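Long-range contacts in nonribosomal peptide synthase (Streptomyces sp. MJ635-86F5, PDB 5JJP), which probably activates an aliphatic beta-amino acid by ATP-dependent adenylation, as a member of the ANL superfamily: residues 29-37 and 100-108; 77-85 and 165-176. One frame throughout, in Å; residues are numbered along the deposited sequence.

Interaction 1 of 2, residues 29-37 and 100-108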
ATOM      1  N   GLY A  29       6.706  10.575 -12.544  1.00 16.21           N
ATOM      2  CA  GLY A  29       7.519   9.621 -13.259  1.00 16.85           C
ATOM      3  C   GLY A  29       8.148   8.579 -12.360  1.00 16.32           C
ATOM      4  O   GLY A  29       8.623   7.547 -12.858  1.00 15.49           O
ATOM      5  N   ASN A  30       8.111   8.838 -11.048  1.00 15.19           N
ATOM      6  CA  ASN A  30       8.738   7.981 -10.030  1.00 14.46           C
ATOM      7  C   ASN A  30       8.060   8.217  -8.704  1.00 15.20           C
ATOM      8  O   ASN A  30       7.775   9.348  -8.305  1.00 17.01           O
ATOM      9  CB  ASN A  30      10.206   8.303  -9.926  1.00 14.35           C
ATOM     10  CG  ASN A  30      11.005   7.252  -9.140  1.00 15.88           C
ATOM     11  OD1 ASN A  30      10.814   7.058  -7.925  1.00 14.47           O
ATOM     12  ND2 ASN A  30      11.876   6.530  -9.851  1.00 16.12           N
ATOM     13  N   LEU A  31       7.759   7.152  -8.006  1.00 15.66           N
ATOM     14  CA  LEU A  31       7.058   7.237  -6.711  1.00 15.57           C
ATOM     15  C   LEU A  31       7.801   8.139  -5.748  1.00 16.25           C
ATOM     16  O   LEU A  31       7.177   8.739  -4.872  1.00 15.40           O
ATOM     17  CB  LEU A  31       6.896   5.837  -6.068  1.00 14.92           C
ATOM     18  CG  LEU A  31       5.760   5.068  -6.732  1.00 15.17           C
ATOM     19  CD1 LEU A  31       5.837   3.570  -6.521  1.00 14.82           C
ATOM     20  CD2 LEU A  31       4.425   5.615  -6.229  1.00 16.19           C
ATOM     21  N   ARG A  32       9.115   8.237  -5.921  1.00 15.32           N
ATOM     22  CA  ARG A  32       9.916   9.020  -5.051  1.00 16.51           C
ATOM     23  C   ARG A  32       9.491  10.456  -5.189  1.00 17.46           C
ATOM     24  O   ARG A  32       9.437  11.183  -4.202  1.00 15.05           O
ATOM     25  CB  ARG A  32      11.396   8.846  -5.426  1.00 17.31           C
ATOM     26  CG  ARG A  32      12.341   9.867  -4.873  1.00 18.06           C
ATOM     27  CD  ARG A  32      12.604   9.630  -3.424  1.00 20.07           C
ATOM     28  NE  ARG A  32      13.608  10.583  -2.964  1.00 22.04           N
ATOM     29  CZ  ARG A  32      13.366  11.849  -2.683  1.00 20.15           C
ATOM     30  NH1 ARG A  32      12.155  12.316  -2.790  1.00 19.46           N
ATOM     31  NH2 ARG A  32      14.355  12.635  -2.264  1.00 21.29           N
ATOM     32  N   ASP A  33       9.214  10.861  -6.427  1.00 18.98           N
ATOM     33  CA  ASP A  33       8.848  12.244  -6.699  1.00 19.69           C
ATOM     34  C   ASP A  33       7.398  12.450  -6.355  1.00 18.69           C
ATOM     35  O   ASP A  33       7.050  13.402  -5.633  1.00 18.93           O
ATOM     36  CB  ASP A  33       9.122  12.626  -8.147  1.00 21.83           C
ATOM     37  CG  ASP A  33      10.579  12.362  -8.554  1.00 25.54           C
ATOM     38  OD1 ASP A  33      11.503  12.547  -7.742  1.00 25.89           O
ATOM     39  OD2 ASP A  33      10.798  11.969  -9.713  1.00 30.65           O
ATOM     40  N   TYR A  34       6.541  11.560  -6.858  1.00 17.21           N
ATOM     41  CA  TYR A  34       5.105  11.746  -6.691  1.00 15.18           C
ATOM     42  C   TYR A  34       4.747  11.792  -5.208  1.00 13.38           C
ATOM     43  O   TYR A  34       3.965  12.639  -4.794  1.00 12.18           O
ATOM     44  CB  TYR A  34       4.244  10.715  -7.472  1.00 14.16           C
ATOM     45  CG  TYR A  34       2.782  11.079  -7.375  1.00 14.09           C
ATOM     46  CD1 TYR A  34       2.246  12.060  -8.187  1.00 13.88           C
ATOM     47  CD2 TYR A  34       1.945  10.491  -6.423  1.00 14.17           C
ATOM     48  CE1 TYR A  34       0.907  12.415  -8.088  1.00 14.00           C
ATOM     49  CE2 TYR A  34       0.591  10.816  -6.319  1.00 13.65           C
ATOM     50  CZ  TYR A  34       0.080  11.798  -7.142  1.00 13.65           C
ATOM     51  OH  TYR A  34      -1.235  12.163  -7.065  1.00 12.83           O
ATOM     52  N   LEU A  35       5.284  10.880  -4.416  1.00 13.36           N
ATOM     53  CA  LEU A  35       4.838  10.781  -3.032  1.00 13.75           C
ATOM     54  C   LEU A  35       5.229  12.019  -2.217  1.00 15.19           C
ATOM     55  O   LEU A  35       4.613  12.284  -1.219  1.00 13.11           O
ATOM     56  CB  LEU A  35       5.370   9.535  -2.352  1.00 14.38           C
ATOM     57  CG  LEU A  35       4.923   8.183  -2.949  1.00 15.52           C
ATOM     58  CD1 LEU A  35       5.336   7.055  -2.024  1.00 16.06           C
ATOM     59  CD2 LEU A  35       3.436   8.118  -3.202  1.00 16.11           C
ATOM     60  N   LEU A  36       6.253  12.756  -2.663  1.00 15.98           N
ATOM     61  CA  LEU A  36       6.802  13.859  -1.899  1.00 17.46           C
ATOM     62  C   LEU A  36       6.467  15.217  -2.475  1.00 17.22           C
ATOM     63  O   LEU A  36       6.795  16.198  -1.856  1.00 15.79           O
ATOM     64  CB  LEU A  36       8.338  13.722  -1.771  1.00 17.36           C
ATOM     65  CG  LEU A  36       8.667  12.592  -0.810  1.00 19.53           C
ATOM     66  CD1 LEU A  36      10.092  12.242  -0.961  1.00 22.24           C
ATOM     67  CD2 LEU A  36       8.422  12.993   0.618  1.00 21.03           C
ATOM     68  N   ALA A  37       5.762  15.253  -3.598  1.00 17.10           N
ATOM     69  CA  ALA A  37       5.463  16.514  -4.228  1.00 17.29           C
ATOM     70  C   ALA A  37       4.618  17.456  -3.361  1.00 17.05           C
ATOM     71  O   ALA A  37       5.024  18.562  -3.112  1.00 17.62           O
ATOM     72  CB  ALA A  37       4.787  16.296  -5.560  1.00 17.67           C
ATOM     73  N   ALA A 100      14.237   4.383   3.421  1.00 13.08           N
ATOM     74  CA  ALA A 100      14.821   3.245   2.640  1.00 12.86           C
ATOM     75  C   ALA A 100      14.031   2.869   1.405  1.00 13.09           C
ATOM     76  O   ALA A 100      14.634   2.692   0.297  1.00 13.08           O
ATOM     77  CB  ALA A 100      14.946   2.030   3.492  1.00 12.56           C
ATOM     78  N   PHE A 101      12.696   2.816   1.527  1.00 13.06           N
ATOM     79  CA  PHE A 101      11.921   2.426   0.346  1.00 14.19           C
ATOM     80  C   PHE A 101      11.857   3.541  -0.672  1.00 14.66           C
ATOM     81  O   PHE A 101      11.943   3.281  -1.873  1.00 15.66           O
ATOM     82  CB  PHE A 101      10.598   1.715   0.670  1.00 14.70           C
ATOM     83  CG  PHE A 101       9.450   2.595   1.077  1.00 14.11           C
ATOM     84  CD1 PHE A 101       8.781   2.332   2.268  1.00 14.40           C
ATOM     85  CD2 PHE A 101       8.915   3.527   0.206  1.00 14.84           C
ATOM     86  CE1 PHE A 101       7.709   3.087   2.653  1.00 13.99           C
ATOM     87  CE2 PHE A 101       7.805   4.249   0.554  1.00 14.30           C
ATOM     88  CZ  PHE A 101       7.201   4.026   1.783  1.00 14.18           C
ATOM     89  N   LEU A 102      11.858   4.785  -0.194  1.00 14.15           N
ATOM     90  CA  LEU A 102      11.998   5.904  -1.072  1.00 14.05           C
ATOM     91  C   LEU A 102      13.368   5.892  -1.797  1.00 13.82           C
ATOM     92  O   LEU A 102      13.472   6.283  -2.986  1.00 13.21           O
ATOM     93  CB  LEU A 102      11.785   7.232  -0.311  1.00 14.33           C
ATOM     94  CG  LEU A 102      10.384   7.530   0.167  1.00 14.65           C
ATOM     95  CD1 LEU A 102      10.363   8.819   0.998  1.00 14.92           C
ATOM     96  CD2 LEU A 102       9.425   7.660  -0.995  1.00 13.85           C
ATOM     97  N   ALA A 103      14.420   5.546  -1.079  1.00 13.32           N
ATOM     98  CA  ALA A 103      15.717   5.495  -1.714  1.00 13.92           C
ATOM     99  C   ALA A 103      15.682   4.414  -2.821  1.00 14.63           C
ATOM    100  O   ALA A 103      16.093   4.671  -3.944  1.00 15.08           O
ATOM    101  CB  ALA A 103      16.801   5.184  -0.702  1.00 14.32           C
ATOM    102  N   CYS A 104      15.123   3.245  -2.520  1.00 14.03           N
ATOM    103  CA  CYS A 104      15.004   2.195  -3.542  1.00 13.92           C
ATOM    104  C   CYS A 104      14.216   2.673  -4.772  1.00 14.80           C
ATOM    105  O   CYS A 104      14.625   2.394  -5.903  1.00 12.86           O
ATOM    106  CB  CYS A 104      14.344   0.938  -2.979  1.00 13.43           C
ATOM    107  SG  CYS A 104      15.339   0.082  -1.710  1.00 12.32           S
ATOM    108  N   PHE A 105      13.080   3.345  -4.541  1.00 14.67           N
ATOM    109  CA  PHE A 105      12.319   3.906  -5.662  1.00 14.56           C
ATOM    110  C   PHE A 105      13.204   4.776  -6.542  1.00 15.43           C
ATOM    111  O   PHE A 105      13.127   4.654  -7.783  1.00 15.81           O
ATOM    112  CB  PHE A 105      11.176   4.806  -5.216  1.00 13.57           C
ATOM    113  CG  PHE A 105       9.994   4.097  -4.585  1.00 13.61           C
ATOM    114  CD1 PHE A 105       9.634   2.806  -4.935  1.00 13.87           C
ATOM    115  CD2 PHE A 105       9.185   4.795  -3.688  1.00 12.75           C
ATOM    116  CE1 PHE A 105       8.503   2.228  -4.420  1.00 14.41           C
ATOM    117  CE2 PHE A 105       8.068   4.210  -3.154  1.00 12.77           C
ATOM    118  CZ  PHE A 105       7.710   2.934  -3.513  1.00 13.05           C
ATOM    119  N   SER A 106      13.981   5.672  -5.927  1.00 14.64           N
ATOM    120  CA  SER A 106      14.799   6.657  -6.662  1.00 15.69           C
ATOM    121  C   SER A 106      15.880   5.981  -7.512  1.00 15.65           C
ATOM    122  O   SER A 106      16.232   6.489  -8.591  1.00 19.21           O
ATOM    123  CB  SER A 106      15.419   7.718  -5.730  1.00 16.04           C
ATOM    124  OG  SER A 106      16.413   7.115  -4.906  1.00 17.35           O
ATOM    125  N   LEU A 107      16.405   4.857  -7.045  1.00 15.24           N
ATOM    126  CA  LEU A 107      17.479   4.095  -7.713  1.00 14.06           C
ATOM    127  C   LEU A 107      16.909   3.063  -8.677  1.00 14.32           C
ATOM    128  O   LEU A 107      17.635   2.462  -9.409  1.00 15.97           O
ATOM    129  CB  LEU A 107      18.323   3.378  -6.650  1.00 14.61           C
ATOM    130  CG  LEU A 107      19.128   4.318  -5.706  1.00 15.00           C
ATOM    131  CD1 LEU A 107      19.961   3.592  -4.665  1.00 15.40           C
ATOM    132  CD2 LEU A 107      20.017   5.253  -6.524  1.00 15.18           C
ATOM    133  N   GLY A 108      15.601   2.888  -8.699  1.00 13.57           N
ATOM    134  CA  GLY A 108      14.978   1.915  -9.539  1.00 13.99           C
ATOM    135  C   GLY A 108      15.194   0.498  -9.076  1.00 13.45           C
ATOM    136  O   GLY A 108      15.242  -0.409  -9.912  1.00 12.57           O
TER

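Interaction 2 of 2, residues 77-85 and 165-176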
ATOM      1  N   ASP A  77      23.699   3.452  -3.756  1.00 20.99           N
ATOM      2  CA  ASP A  77      24.135   3.520  -5.139  1.00 22.08           C
ATOM      3  C   ASP A  77      25.614   3.151  -5.262  1.00 22.84           C
ATOM      4  O   ASP A  77      26.052   2.736  -6.350  1.00 23.63           O
ATOM      5  CB  ASP A  77      23.894   4.899  -5.735  1.00 22.55           C
ATOM      6  CG  ASP A  77      23.982   4.921  -7.262  1.00 21.48           C
ATOM      7  OD1 ASP A  77      23.500   4.036  -7.947  1.00 20.95           O
ATOM      8  OD2 ASP A  77      24.518   5.880  -7.801  1.00 22.80           O
ATOM      9  N   ALA A  78      26.371   3.267  -4.169  1.00 20.78           N
ATOM     10  CA  ALA A  78      27.787   2.902  -4.212  1.00 20.66           C
ATOM     11  C   ALA A  78      27.946   1.364  -4.293  1.00 21.21           C
ATOM     12  O   ALA A  78      29.054   0.882  -4.466  1.00 19.70           O
ATOM     13  CB  ALA A  78      28.536   3.452  -3.010  1.00 18.83           C
ATOM     14  N   LEU A  79      26.864   0.612  -4.102  1.00 19.88           N
ATOM     15  CA  LEU A  79      26.957  -0.836  -4.158  1.00 21.38           C
ATOM     16  C   LEU A  79      26.970  -1.365  -5.578  1.00 22.18           C
ATOM     17  O   LEU A  79      27.258  -2.536  -5.811  1.00 24.02           O
ATOM     18  CB  LEU A  79      25.829  -1.484  -3.363  1.00 21.71           C
ATOM     19  CG  LEU A  79      25.807  -1.103  -1.899  1.00 22.26           C
ATOM     20  CD1 LEU A  79      24.632  -1.765  -1.238  1.00 23.54           C
ATOM     21  CD2 LEU A  79      27.091  -1.536  -1.239  1.00 24.92           C
ATOM     22  N   GLY A  80      26.695  -0.505  -6.542  1.00 24.80           N
ATOM     23  CA  GLY A  80      26.833  -0.887  -7.942  1.00 22.69           C
ATOM     24  C   GLY A  80      25.687  -1.705  -8.480  1.00 21.89           C
ATOM     25  O   GLY A  80      25.835  -2.285  -9.557  1.00 25.62           O
ATOM     26  N   LEU A  81      24.551  -1.755  -7.776  1.00 19.54           N
ATOM     27  CA  LEU A  81      23.403  -2.516  -8.290  1.00 18.07           C
ATOM     28  C   LEU A  81      22.803  -1.831  -9.528  1.00 16.07           C
ATOM     29  O   LEU A  81      22.889  -0.626  -9.650  1.00 14.86           O
ATOM     30  CB  LEU A  81      22.336  -2.719  -7.236  1.00 17.48           C
ATOM     31  CG  LEU A  81      22.781  -3.372  -5.924  1.00 18.46           C
ATOM     32  CD1 LEU A  81      21.582  -3.385  -4.979  1.00 18.91           C
ATOM     33  CD2 LEU A  81      23.237  -4.791  -6.165  1.00 17.65           C
ATOM     34  N   ASP A  82      22.149  -2.612 -10.376  1.00 14.57           N
ATOM     35  CA  ASP A  82      21.533  -2.112 -11.600  1.00 15.65           C
ATOM     36  C   ASP A  82      20.030  -1.860 -11.411  1.00 15.39           C
ATOM     37  O   ASP A  82      19.417  -2.524 -10.572  1.00 16.18           O
ATOM     38  CB  ASP A  82      21.688  -3.176 -12.705  1.00 17.06           C
ATOM     39  CG  ASP A  82      21.754  -2.588 -14.118  1.00 17.05           C
ATOM     40  OD1 ASP A  82      21.725  -1.357 -14.290  1.00 18.13           O
ATOM     41  OD2 ASP A  82      21.908  -3.387 -15.060  1.00 17.84           O
ATOM     42  N   VAL A  83      19.450  -0.918 -12.180  1.00 14.24           N
ATOM     43  CA  VAL A  83      18.026  -0.715 -12.176  1.00 12.89           C
ATOM     44  C   VAL A  83      17.410  -2.077 -12.497  1.00 13.30           C
ATOM     45  O   VAL A  83      17.828  -2.734 -13.453  1.00 12.41           O
ATOM     46  CB  VAL A  83      17.611   0.330 -13.242  1.00 12.64           C
ATOM     47  CG1 VAL A  83      16.094   0.350 -13.457  1.00 11.84           C
ATOM     48  CG2 VAL A  83      18.151   1.731 -12.893  1.00 12.72           C
ATOM     49  N   GLY A  84      16.386  -2.475 -11.727  1.00 13.95           N
ATOM     50  CA  GLY A  84      15.757  -3.786 -11.831  1.00 14.13           C
ATOM     51  C   GLY A  84      16.111  -4.794 -10.748  1.00 14.79           C
ATOM     52  O   GLY A  84      15.347  -5.718 -10.446  1.00 12.87           O
ATOM     53  N   ASP A  85      17.301  -4.661 -10.189  1.00 18.09           N
ATOM     54  CA  ASP A  85      17.756  -5.626  -9.181  1.00 19.10           C
ATOM     55  C   ASP A  85      16.876  -5.520  -7.971  1.00 17.68           C
ATOM     56  O   ASP A  85      16.613  -4.420  -7.501  1.00 15.25           O
ATOM     57  CB  ASP A  85      19.238  -5.357  -8.800  1.00 20.50           C
ATOM     58  CG  ASP A  85      20.201  -5.712  -9.904  1.00 21.70           C
ATOM     59  OD1 ASP A  85      19.770  -6.365 -10.875  1.00 22.19           O
ATOM     60  OD2 ASP A  85      21.400  -5.367  -9.799  1.00 25.05           O
ATOM     61  N   LEU A 165      29.060  -7.181   0.766  1.00 22.40           N
ATOM     62  CA  LEU A 165      28.826  -6.569  -0.517  1.00 22.16           C
ATOM     63  C   LEU A 165      28.138  -7.523  -1.447  1.00 24.75           C
ATOM     64  O   LEU A 165      28.424  -8.748  -1.444  1.00 22.20           O
ATOM     65  CB  LEU A 165      30.123  -6.168  -1.183  1.00 23.38           C
ATOM     66  CG  LEU A 165      30.938  -5.064  -0.497  1.00 26.77           C
ATOM     67  CD1 LEU A 165      32.287  -4.945  -1.206  1.00 27.83           C
ATOM     68  CD2 LEU A 165      30.229  -3.711  -0.532  1.00 27.04           C
ATOM     69  N   PRO A 166      27.220  -6.988  -2.266  1.00 25.70           N
ATOM     70  CA  PRO A 166      26.630  -7.821  -3.295  1.00 25.58           C
ATOM     71  C   PRO A 166      27.680  -8.163  -4.330  1.00 29.29           C
ATOM     72  O   PRO A 166      28.731  -7.526  -4.395  1.00 31.15           O
ATOM     73  CB  PRO A 166      25.572  -6.929  -3.940  1.00 26.33           C
ATOM     74  CG  PRO A 166      25.968  -5.555  -3.572  1.00 28.18           C
ATOM     75  CD  PRO A 166      26.655  -5.636  -2.238  1.00 25.45           C
ATOM     76  N   ALA A 167      27.380  -9.184  -5.133  1.00 33.14           N
ATOM     77  CA  ALA A 167      28.251  -9.659  -6.185  1.00 34.01           C
ATOM     78  C   ALA A 167      28.549  -8.530  -7.155  1.00 35.75           C
ATOM     79  O   ALA A 167      27.714  -7.633  -7.346  1.00 42.16           O
ATOM     80  CB  ALA A 167      27.570 -10.801  -6.920  1.00 36.79           C
ATOM     81  N   PRO A 168      29.742  -8.535  -7.762  1.00 36.60           N
ATOM     82  CA  PRO A 168      29.973  -7.577  -8.832  1.00 33.41           C
ATOM     83  C   PRO A 168      29.068  -7.836 -10.045  1.00 32.48           C
ATOM     84  O   PRO A 168      28.562  -8.954 -10.265  1.00 30.89           O
ATOM     85  CB  PRO A 168      31.447  -7.807  -9.196  1.00 36.15           C
ATOM     86  CG  PRO A 168      32.025  -8.638  -8.088  1.00 33.84           C
ATOM     87  CD  PRO A 168      30.890  -9.447  -7.587  1.00 36.10           C
ATOM     88  N   ARG A 169      28.841  -6.799 -10.822  1.00 30.50           N
ATOM     89  CA  ARG A 169      28.019  -6.937 -12.010  1.00 29.83           C
ATOM     90  C   ARG A 169      28.367  -5.812 -12.951  1.00 28.29           C
ATOM     91  O   ARG A 169      28.904  -4.797 -12.519  1.00 26.33           O
ATOM     92  CB  ARG A 169      26.541  -6.859 -11.621  1.00 29.62           C
ATOM     93  CG  ARG A 169      26.128  -5.456 -11.152  1.00 29.79           C
ATOM     94  CD  ARG A 169      24.876  -5.485 -10.284  1.00 30.15           C
ATOM     95  NE  ARG A 169      25.084  -6.296  -9.105  1.00 27.65           N
ATOM     96  CZ  ARG A 169      24.276  -7.254  -8.667  1.00 27.77           C
ATOM     97  NH1 ARG A 169      23.132  -7.534  -9.263  1.00 24.71           N
ATOM     98  NH2 ARG A 169      24.615  -7.920  -7.583  1.00 29.12           N
ATOM     99  N   VAL A 170      28.017  -5.946 -14.220  1.00 30.29           N
ATOM    100  CA  VAL A 170      28.111  -4.797 -15.152  1.00 31.21           C
ATOM    101  C   VAL A 170      26.724  -4.173 -15.276  1.00 31.27           C
ATOM    102  O   VAL A 170      25.753  -4.877 -15.511  1.00 30.14           O
ATOM    103  CB  VAL A 170      28.656  -5.235 -16.518  1.00 36.88           C
ATOM    104  CG1 VAL A 170      30.022  -5.885 -16.335  1.00 39.93           C
ATOM    105  CG2 VAL A 170      27.740  -6.251 -17.210  1.00 40.39           C
ATOM    106  N   ARG A 171      26.628  -2.862 -15.069  1.00 30.20           N
ATOM    107  CA  ARG A 171      25.382  -2.144 -15.228  1.00 32.36           C
ATOM    108  C   ARG A 171      24.994  -1.928 -16.679  1.00 33.14           C
ATOM    109  O   ARG A 171      25.827  -1.584 -17.502  1.00 34.63           O
ATOM    110  CB  ARG A 171      25.468  -0.784 -14.552  1.00 34.19           C
ATOM    111  CG  ARG A 171      25.331  -0.850 -13.035  1.00 31.05           C
ATOM    112  CD  ARG A 171      25.481   0.553 -12.482  1.00 32.72           C
ATOM    113  NE  ARG A 171      25.058   0.604 -11.090  1.00 34.21           N
ATOM    114  CZ  ARG A 171      25.300   1.602 -10.254  1.00 33.91           C
ATOM    115  NH1 ARG A 171      25.998   2.657 -10.654  1.00 35.53           N
ATOM    116  NH2 ARG A 171      24.818   1.550  -9.014  1.00 32.82           N
ATOM    117  N   ARG A 172      23.726  -2.167 -16.996  1.00 31.69           N
ATOM    118  CA  ARG A 172      23.247  -2.055 -18.365  1.00 32.22           C
ATOM    119  C   ARG A 172      22.166  -1.005 -18.526  1.00 32.42           C
ATOM    120  O   ARG A 172      21.736  -0.720 -19.632  1.00 27.66           O
ATOM    121  CB  ARG A 172      22.750  -3.424 -18.830  1.00 37.13           C
ATOM    122  CG  ARG A 172      23.801  -4.522 -18.624  1.00 44.22           C
ATOM    123  CD  ARG A 172      23.336  -5.854 -19.185  1.00 53.01           C
ATOM    124  NE  ARG A 172      24.350  -6.905 -19.261  1.00 65.31           N
ATOM    125  CZ  ARG A 172      24.088  -8.161 -19.639  1.00 70.75           C
ATOM    126  NH1 ARG A 172      22.843  -8.518 -19.986  1.00 59.78           N
ATOM    127  NH2 ARG A 172      25.077  -9.067 -19.664  1.00 72.34           N
ATOM    128  N   ARG A 173      21.695  -0.456 -17.408  1.00 34.92           N
ATOM    129  CA  ARG A 173      20.611   0.511 -17.430  1.00 31.87           C
ATOM    130  C   ARG A 173      21.182   1.840 -17.004  1.00 33.62           C
ATOM    131  O   ARG A 173      21.949   1.903 -16.025  1.00 33.15           O
ATOM    132  CB  ARG A 173      19.489   0.083 -16.477  1.00 27.82           C
ATOM    133  CG  ARG A 173      18.640  -1.078 -16.991  1.00 26.91           C
ATOM    134  CD  ARG A 173      17.744  -0.679 -18.149  1.00 23.30           C
ATOM    135  NE  ARG A 173      17.013   0.546 -17.841  1.00 20.94           N
ATOM    136  CZ  ARG A 173      15.844   0.611 -17.208  1.00 18.96           C
ATOM    137  NH1 ARG A 173      15.192  -0.472 -16.860  1.00 16.41           N
ATOM    138  NH2 ARG A 173      15.287   1.804 -16.989  1.00 20.63           N
ATOM    139  N   ARG A 174      20.787   2.874 -17.748  1.00 34.05           N
ATOM    140  CA  ARG A 174      21.155   4.261 -17.524  1.00 40.41           C
ATOM    141  C   ARG A 174      20.333   4.908 -16.408  1.00 40.57           C
ATOM    142  O   ARG A 174      20.888   5.502 -15.496  1.00 38.33           O
ATOM    143  CB  ARG A 174      20.925   5.051 -18.830  1.00 47.61           C
ATOM    144  CG  ARG A 174      21.328   6.529 -18.809  1.00 55.15           C
ATOM    145  CD  ARG A 174      21.543   7.070 -20.225  1.00 61.22           C
ATOM    146  NE  ARG A 174      22.584   6.317 -20.935  1.00 68.81           N
ATOM    147  CZ  ARG A 174      23.893   6.571 -20.865  1.00 81.80           C
ATOM    148  NH1 ARG A 174      24.357   7.593 -20.138  1.00 81.38           N
ATOM    149  NH2 ARG A 174      24.757   5.804 -21.535  1.00 83.37           N
ATOM    150  N   GLN A 175      19.017   4.721 -16.456  1.00 41.38           N
ATOM    151  CA  GLN A 175      18.091   5.610 -15.783  1.00 38.67           C
ATOM    152  C   GLN A 175      16.782   4.881 -15.494  1.00 30.81           C
ATOM    153  O   GLN A 175      16.208   4.274 -16.389  1.00 30.68           O
ATOM    154  CB  GLN A 175      17.852   6.767 -16.761  1.00 45.67           C
ATOM    155  CG  GLN A 175      16.818   7.803 -16.363  1.00 50.70           C
ATOM    156  CD  GLN A 175      17.210   8.599 -15.128  1.00 50.77           C
ATOM    157  OE1 GLN A 175      18.230   9.285 -15.117  1.00 54.52           O
ATOM    158  NE2 GLN A 175      16.371   8.548 -14.100  1.00 49.97           N
ATOM    159  N   VAL A 176      16.279   4.942 -14.263  1.00 26.26           N
ATOM    160  CA  VAL A 176      14.949   4.401 -13.965  1.00 20.82           C
ATOM    161  C   VAL A 176      13.838   5.182 -14.719  1.00 19.71           C
ATOM    162  O   VAL A 176      13.901   6.399 -14.833  1.00 19.10           O
ATOM    163  CB  VAL A 176      14.659   4.375 -12.474  1.00 19.77           C
ATOM    164  CG1 VAL A 176      14.596   5.766 -11.865  1.00 19.15           C
ATOM    165  CG2 VAL A 176      13.338   3.636 -12.201  1.00 20.36           C
TER
HETATM  166  O   HOH W   1      27.297  -4.978  -7.491  1.00 16.81           O
HETATM  167  O   HOH W   2      28.396  -2.140 -11.075  1.00 16.26           O
HETATM  168  O   HOH W   3      21.977  -7.130 -12.538  1.00 21.09           O

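Interaction 1 of 2, residues 29-37 and 100-108
Phe105 presents one face of its ring to Leu31, whose CB sits over it, 3.6 Å from the ring centroid, a CH-pi contact. Leu31 CD1 reaches on past CB to CZ and CE1 of the same ring, while the Leu35 side chain crosses that of Phe105 at about a right angle, Leu35 CD1 4.1 Å from Phe105 CE2. The opposite face is overlain near its rim by Phe101 O.

Leu102, three residues earlier, packs against Arg32 and Leu36. It meets Leu36 tip to tip, CD1 to CD1 at 4.0 Å, and its CB lies against Arg32 CD. With CG anti to the backbone N (chi1 164°) and a bend at chi2, the Arg32 chain runs across Leu102, and its CG lies 3.9 Å from Ser106 CB. Its guanidinium, with Leu102 O near its edge, makes salt bridges to Asp70 and Glu66 of helix 62-77.

At the end of the contact Asn30 works in both directions. OD1 caps helix 31-37 by accepting from Arg32 N at 2.9 Å on a lone pair, and ND2 donates to Phe105 O (3.1 Å, 156°). That oxygen lies in the amide plane, yet ND2 stands above the carbonyl plane, on the face opposite Gly108 N; Gly108, with positive phi, ends helix 95-107 in a Schellman motif. A leucine here would probably cost helix 31-37 its side-chain cap and leave Phe105 O with one donor fewer.

Helix 31-37 thus packs on helix 95-107 at 130° between the segment directions, 8.8 Å apart. The chemistry is divided: apolar packing carries most of the interface, a single amide joins the start of one helix to the end of the other, and the buried arginine charge is answered by two acids of a third helix.

Interaction 2 of 2, residues 77-85 and 165-176
Arg171 lays its guanidinium over Gly80 CA, with NH2 3.3 Å from that carbon. An extended chain carries the group there, and its NE and NH2 grip Leu81 O side-on from the same face of the carbonyl, NE at 2.9 Å. NH2 also donates to Asp77 O on a lone pair and forms a salt bridge with Asp77 OD1, the planes only 16° apart although the hydrogen bond is weak.

Asp82 holds the backbone beyond: OD2 accepts from Arg172 N (2.9 Å, 166°) and OD1, on its syn lone pair, from Arg173 N at 3.2 Å. Next to it Val83 CG1 covers one face of the Arg173 guanidinium, whose NH1 pairs with Asp180.

Arg169 is bent at chi3 (60°), which brings Leu81 CD2 over the centre of its guanidinium, 3.7 Å from CZ. Its NH1 forms a salt bridge with Asp85 OD2 at 2.8 Å, the hydrogen bond again weak, and OD2 also accepts from Asp82 N. One water joins Leu79 O, Ala167 O and Arg169 NE. Pro166 CG packs against Leu81 CD2 at 3.8 Å and also meets Leu79 CB.

This surface contact joins the loop between helix 62-77 and strand 87-90 to the irregular connection from strand 159-162 to strand 181-186, with Leu79 and Leu81 resting on Leu134 of strand 134-138.

How the interactions relate
From the N terminus, helix 31-37 comes first, then 77-85 after helix 62-77. The chain passes through strand 87-90 into helix 95-107, where interaction 1 closes its loop back to 29-37. It continues through strands 111-114, 134-138, 151-156 and 159-162 before 165-176 returns to 77-85 and closes interaction 2. The two loops cross, since their segments alternate, and their centres are about 17 Å apart. They meet directly: Gly108 O and Gly84 N are 3.0 Å apart, a probable hydrogen bond, and Val176 packs on Asn30 and Gly108. Together they join helix 31-37 to helix 95-107, and the loop leading into strand 87-90 to the connection leaving edge strand 159-162.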